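Local coordinates for protein erythromycin C-12 hydroxylase (Saccharopolyspora erythraea, PDB 2JJN) that hydroxylates the macrolactone ring of erythromycin D at C-12 to give erythromycin C, using a heme-bound iron, molecular oxygen and NADPH, at residues 107-110 with 111-115; 267-270 with 271-275. The protein carries 2 engineered substitutions. All blocks are in the same frame, centred on the assembly; numbering follows the deposited sequence.

Contact 1. Residues 107-110 with 111-115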
ATOM      1  N   THR A 107       1.320  -2.644  18.438  1.00 23.50           N
ATOM      2  CA  THR A 107       2.272  -1.668  19.002  1.00 25.56           C
ATOM      3  C   THR A 107       3.638  -1.602  18.281  1.00 27.34           C
ATOM      4  O   THR A 107       3.990  -2.501  17.512  1.00 26.86           O
ATOM      5  CB  THR A 107       2.515  -1.987  20.464  1.00 25.47           C
ATOM      6  OG1 THR A 107       3.144  -3.267  20.557  1.00 25.93           O
ATOM      7  CG2 THR A 107       1.191  -1.982  21.219  1.00 23.93           C
ATOM      8  N   PRO A 108       4.429  -0.533  18.538  1.00 29.11           N
ATOM      9  CA  PRO A 108       5.798  -0.463  17.969  1.00 29.46           C
ATOM     10  C   PRO A 108       6.706  -1.723  18.181  1.00 30.10           C
ATOM     11  O   PRO A 108       7.510  -2.109  17.280  1.00 28.48           O
ATOM     12  CB  PRO A 108       6.404   0.735  18.727  1.00 30.16           C
ATOM     13  CG  PRO A 108       5.202   1.639  18.984  1.00 29.97           C
ATOM     14  CD  PRO A 108       4.079   0.682  19.317  1.00 29.96           C
ATOM     15  N   ARG A 109       6.628  -2.318  19.376  1.00 29.69           N
ATOM     16  CA  ARG A 109       7.486  -3.452  19.763  1.00 30.20           C
ATOM     17  C   ARG A 109       7.013  -4.751  19.131  1.00 28.33           C
ATOM     18  O   ARG A 109       7.827  -5.658  18.824  1.00 28.62           O
ATOM     19  CB  ARG A 109       7.490  -3.584  21.287  1.00 30.25           C
ATOM     20  CG  ARG A 109       8.210  -4.842  21.860  1.00 35.51           C
ATOM     21  CD  ARG A 109       9.677  -4.803  21.520  1.00 42.62           C
ATOM     22  NE  ARG A 109      10.514  -5.296  22.611  1.00 48.71           N
ATOM     23  CZ  ARG A 109      11.728  -4.823  22.878  1.00 50.74           C
ATOM     24  NH1 ARG A 109      12.243  -3.846  22.130  1.00 53.40           N
ATOM     25  NH2 ARG A 109      12.426  -5.314  23.895  1.00 51.89           N
ATOM     26  N   THR A 110       5.694  -4.828  18.924  1.00 26.55           N
ATOM     27  CA  THR A 110       5.079  -5.902  18.184  1.00 26.39           C
ATOM     28  C   THR A 110       5.747  -5.955  16.818  1.00 25.63           C
ATOM     29  O   THR A 110       6.076  -7.049  16.336  1.00 26.71           O
ATOM     30  CB  THR A 110       3.578  -5.668  18.061  1.00 26.57           C
ATOM     31  OG1 THR A 110       2.999  -5.767  19.378  1.00 28.11           O
ATOM     32  CG2 THR A 110       2.935  -6.701  17.227  1.00 27.30           C
ATOM     33  N   ILE A 111       5.972  -4.784  16.215  1.00 24.07           N
ATOM     34  CA  ILE A 111       6.556  -4.720  14.853  1.00 24.29           C
ATOM     35  C   ILE A 111       8.070  -4.978  14.917  1.00 23.31           C
ATOM     36  O   ILE A 111       8.594  -5.815  14.168  1.00 23.03           O
ATOM     37  CB  ILE A 111       6.296  -3.348  14.206  1.00 22.96           C
ATOM     38  CG1 ILE A 111       4.801  -3.169  13.947  1.00 26.58           C
ATOM     39  CG2 ILE A 111       7.121  -3.200  12.930  1.00 24.97           C
ATOM     40  CD1 ILE A 111       4.425  -1.727  13.559  1.00 29.42           C
ATOM     41  N   SER A 112       8.795  -4.264  15.789  1.00 23.10           N
ATOM     42  CA  SER A 112      10.246  -4.414  15.793  1.00 24.15           C
ATOM     43  C   SER A 112      10.716  -5.851  16.127  1.00 23.61           C
ATOM     44  O   SER A 112      11.723  -6.343  15.578  1.00 24.99           O
ATOM     45  CB  SER A 112      10.871  -3.363  16.713  1.00 24.93           C
ATOM     46  OG  SER A 112      10.447  -3.587  18.051  1.00 26.77           O
ATOM     47  N   ASP A 113       9.978  -6.532  17.011  1.00 23.54           N
ATOM     48  CA  ASP A 113      10.288  -7.935  17.342  1.00 22.67           C
ATOM     49  C   ASP A 113      10.207  -8.900  16.145  1.00 22.20           C
ATOM     50  O   ASP A 113      10.709 -10.045  16.227  1.00 23.43           O
ATOM     51  CB  ASP A 113       9.335  -8.426  18.429  1.00 23.83           C
ATOM     52  CG  ASP A 113       9.743  -7.948  19.825  1.00 27.24           C
ATOM     53  OD1 ASP A 113      10.823  -7.335  20.030  1.00 29.52           O
ATOM     54  OD2 ASP A 113       8.923  -8.216  20.736  1.00 31.36           O
ATOM     55  N   LEU A 114       9.556  -8.458  15.057  1.00 17.63           N
ATOM     56  CA  LEU A 114       9.442  -9.296  13.875  1.00 16.45           C
ATOM     57  C   LEU A 114      10.738  -9.382  13.055  1.00 16.39           C
ATOM     58  O   LEU A 114      10.815 -10.211  12.167  1.00 13.97           O
ATOM     59  CB  LEU A 114       8.323  -8.808  12.959  1.00 15.24           C
ATOM     60  CG  LEU A 114       6.895  -8.982  13.524  1.00 16.49           C
ATOM     61  CD1 LEU A 114       5.876  -8.245  12.691  1.00 14.95           C
ATOM     62  CD2 LEU A 114       6.494 -10.428  13.674  1.00 16.72           C
ATOM     63  N   GLU A 115      11.703  -8.517  13.326  1.00 19.11           N
ATOM     64  CA  GLU A 115      12.867  -8.419  12.436  1.00 20.81           C
ATOM     65  C   GLU A 115      13.559  -9.771  12.193  1.00 21.11           C
ATOM     66  O   GLU A 115      13.785 -10.153  11.037  1.00 20.88           O
ATOM     67  CB  GLU A 115      13.884  -7.350  12.880  1.00 22.44           C
ATOM     68  CG  GLU A 115      15.104  -7.336  11.994  1.00 23.00           C
ATOM     69  CD  GLU A 115      16.041  -6.169  12.262  1.00 27.29           C
ATOM     70  OE1 GLU A 115      15.706  -5.324  13.120  1.00 27.88           O
ATOM     71  OE2 GLU A 115      17.129  -6.108  11.639  1.00 27.56           O
TER
HETATM   72  O   HOH W   1      10.105  -0.839  18.749  1.00 39.99           O

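Contact 2. Residues 267-270 with 271-275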
ATOM      1  N   ALA A 267      24.925   0.776  -1.581  1.00 22.52           N
ATOM      2  CA  ALA A 267      24.231   0.172  -0.443  1.00 22.78           C
ATOM      3  C   ALA A 267      24.985  -1.064   0.076  1.00 23.45           C
ATOM      4  O   ALA A 267      24.910  -1.381   1.268  1.00 23.74           O
ATOM      5  CB  ALA A 267      22.812  -0.231  -0.873  1.00 23.28           C
ATOM      6  N   ALA A 268      25.710  -1.745  -0.823  1.00 23.39           N
ATOM      7  CA  ALA A 268      26.500  -2.908  -0.410  1.00 24.45           C
ATOM      8  C   ALA A 268      27.672  -2.428   0.417  1.00 25.22           C
ATOM      9  O   ALA A 268      28.034  -3.087   1.405  1.00 26.40           O
ATOM     10  CB  ALA A 268      26.982  -3.726  -1.598  1.00 24.17           C
ATOM     11  N   GLU A 269      28.242  -1.271   0.043  1.00 24.96           N
ATOM     12  CA  GLU A 269      29.368  -0.659   0.808  1.00 26.49           C
ATOM     13  C   GLU A 269      28.899  -0.140   2.169  1.00 25.52           C
ATOM     14  O   GLU A 269      29.582  -0.285   3.186  1.00 26.80           O
ATOM     15  CB  GLU A 269      29.979   0.485   0.002  1.00 27.61           C
ATOM     16  CG  GLU A 269      31.051   1.316   0.739  0.50 27.82           C
ATOM     17  CD  GLU A 269      31.478   2.573  -0.018  0.50 29.26           C
ATOM     18  OE1 GLU A 269      30.629   3.443  -0.285  0.50 33.13           O
ATOM     19  OE2 GLU A 269      32.680   2.712  -0.324  0.50 33.72           O
ATOM     20  N   ASP A 270      27.709   0.440   2.202  1.00 21.42           N
ATOM     21  CA  ASP A 270      27.141   0.907   3.462  1.00 19.66           C
ATOM     22  C   ASP A 270      25.644   0.599   3.494  1.00 18.24           C
ATOM     23  O   ASP A 270      24.846   1.441   3.049  1.00 18.08           O
ATOM     24  CB  ASP A 270      27.302   2.406   3.586  1.00 19.60           C
ATOM     25  CG  ASP A 270      26.787   2.946   4.935  1.00 22.04           C
ATOM     26  OD1 ASP A 270      26.362   2.129   5.785  1.00 22.05           O
ATOM     27  OD2 ASP A 270      26.773   4.180   5.118  1.00 26.70           O
ATOM     28  N   PRO A 271      25.263  -0.573   4.041  1.00 17.92           N
ATOM     29  CA  PRO A 271      23.821  -0.845   4.129  1.00 17.37           C
ATOM     30  C   PRO A 271      22.979   0.163   4.920  1.00 17.00           C
ATOM     31  O   PRO A 271      21.742   0.094   4.866  1.00 15.55           O
ATOM     32  CB  PRO A 271      23.756  -2.268   4.742  1.00 17.30           C
ATOM     33  CG  PRO A 271      25.103  -2.902   4.297  1.00 19.67           C
ATOM     34  CD  PRO A 271      26.055  -1.723   4.525  1.00 19.24           C
ATOM     35  N   GLY A 272      23.627   1.098   5.641  1.00 15.72           N
ATOM     36  CA  GLY A 272      22.931   2.179   6.311  1.00 15.09           C
ATOM     37  C   GLY A 272      22.209   3.103   5.346  1.00 13.97           C
ATOM     38  O   GLY A 272      21.393   3.899   5.768  1.00 15.46           O
ATOM     39  N   ARG A 273      22.595   3.023   4.066  1.00 14.28           N
ATOM     40  CA  ARG A 273      21.964   3.804   2.980  1.00 15.11           C
ATOM     41  C   ARG A 273      20.581   3.234   2.606  1.00 15.67           C
ATOM     42  O   ARG A 273      19.802   3.901   1.915  1.00 15.22           O
ATOM     43  CB  ARG A 273      22.858   3.774   1.727  1.00 14.89           C
ATOM     44  CG  ARG A 273      24.133   4.659   1.884  0.50 15.60           C
ATOM     45  CD  ARG A 273      25.276   4.284   0.923  0.50 15.55           C
ATOM     46  NE  ARG A 273      26.423   5.142   1.216  0.50 16.93           N
ATOM     47  CZ  ARG A 273      27.710   4.923   0.908  0.50 17.96           C
ATOM     48  NH1 ARG A 273      28.153   3.821   0.274  0.50 14.81           N
ATOM     49  NH2 ARG A 273      28.593   5.852   1.272  0.50 21.44           N
ATOM     50  N   ILE A 274      20.260   2.026   3.077  1.00 19.28           N
ATOM     51  CA  ILE A 274      19.035   1.389   2.613  1.00 19.09           C
ATOM     52  C   ILE A 274      17.710   2.080   3.019  1.00 20.68           C
ATOM     53  O   ILE A 274      16.823   2.254   2.171  1.00 21.40           O
ATOM     54  CB  ILE A 274      19.082  -0.102   2.921  1.00 18.66           C
ATOM     55  CG1 ILE A 274      20.128  -0.743   2.005  1.00 18.16           C
ATOM     56  CG2 ILE A 274      17.720  -0.783   2.853  1.00 19.86           C
ATOM     57  CD1 ILE A 274      20.446  -2.213   2.321  1.00 22.50           C
ATOM     58  N   PRO A 275      17.549   2.464   4.305  1.00 20.81           N
ATOM     59  CA  PRO A 275      16.323   3.195   4.636  1.00 19.20           C
ATOM     60  C   PRO A 275      16.038   4.375   3.700  1.00 18.40           C
ATOM     61  O   PRO A 275      14.849   4.602   3.339  1.00 19.07           O
ATOM     62  CB  PRO A 275      16.575   3.635   6.095  1.00 20.27           C
ATOM     63  CG  PRO A 275      17.416   2.492   6.606  1.00 20.99           C
ATOM     64  CD  PRO A 275      18.390   2.233   5.505  1.00 20.43           C
TER

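Contact 1. Residues 107-110 with 111-115
Ile111 closes the first turn of the short helix 108-112, its N donating to Thr107 O at 3.3 Å. Its side chain makes the tight side of the contact: CB and CG1 lie against Pro108 O and Thr107 O, and the same buried side chain, about 6 Å from the bound heme, packs on Pro357 and Leu358 of helix 356-374. Leu114 reaches back the same way, with CG 3.5 Å from Thr110 O, and packs on Leu358 and on Ile147 of helix 142-152. Straighter backbone bonds follow, Ser112 N to Pro108 O and Asp113 N to Arg109 O, each 2.9 Å.

The other side is polar and faces solvent. Arg109 sends CG anti to its own N (chi1 173°), then bends at chi2 and chi3 until CD and NE meet Asp113 OD1 at a slant. NE is 3.3 Å from Asp113 OD1 and the two flat groups are turned 47° apart. The oxygen sits well out of the guanidinium plane, so this salt bridge is one of charge, with no N-H aimed at it. A water lies 2.9 Å from Ser112 OG and makes a weak bond to Pro108 O.

Thr107 is the N-cap; its OG1 meets Thr110 OG1 at 2.8 Å within the first turn. A single-turn amphipathic helix with a threonine at its N-cap position results, joining helix 94-105 to helix 115-127 on the proximal, cysteine-ligand side of the P450 heme.

Contact 2. Residues 267-270 with 271-275
Glu269 and Arg273, in the conformers given, one of two for each residue, form the salt bridge of this contact, reaching across the break between helix 262-269 and helix 274-284. In this pairing Arg273 NH1 gives a nearly straight bond to Glu269 OE1, 2.6 Å long with 176° at the hydrogen. The oxygen lies in the guanidinium plane, at its edge, and accepts through the anti lone pair, the one away from OE2; the carboxylate itself is turned well out of that plane. Arg273 is extended from CG to NE, which carries its head back past Asp270 to the end of the first helix. NH1 is also bonded to Ala266 O there.

Asp270 meets the same arginine differently. Its CB rests over one guanidinium face, 3.7 Å from CZ and toward the rim, while OD2 stays 4.0 Å from NE, too far for a salt bridge and well out of the plane.

Bonds to Asp270 shape the turn. Arg273 N donates to Asp270 O at 2.9 Å, and Gly272 N reaches Asp270 OD1 at 2.9 Å, an Asx turn. Asp270 CG lies anti to its own N (chi1 -177°), which turns OD1 toward the Gly272 N-H; that group comes from above the carboxylate plane, 59° out of it. Where the next helical bond to Ala267 O would fall, Pro271 has no hydrogen to give; its CA makes a C-H...O contact with that oxygen at 3.1 Å.

Apolar packing lies toward helix 356-374: Ala267 CB touches Ile274 CG1 at 4.0 Å, Ala267 also meets Ile371, and Ile274 rests on Leu367.

Proline thus interrupts the helical bonding, and Asp270 receives N-H groups of the following turn. The guanidinium would be expected to favour the ionised form of both carboxylates, Glu269 by direct bond and Asp270 by proximity.

In the fold
Contacts 1 and 2 are separate, with centres 22 Å apart and nearest atoms about 10 Å apart, yet both pack against helix 356-374: Ile111 and Leu114 near its start, Ala267 and Ile274 farther along it. Contact 1 is a surface turn whose single buried residue approaches the heme; contact 2 is partly buried and away from the annotated sites. Within 107-115 the backbone makes one short helix and a beta turn that leads to the next, whereas 267-275 joins two helices through a proline break. Each has an acid-arginine pair: an exposed charge pair in contact 1, a directed hydrogen-bonded one, in the conformers given, in contact 2.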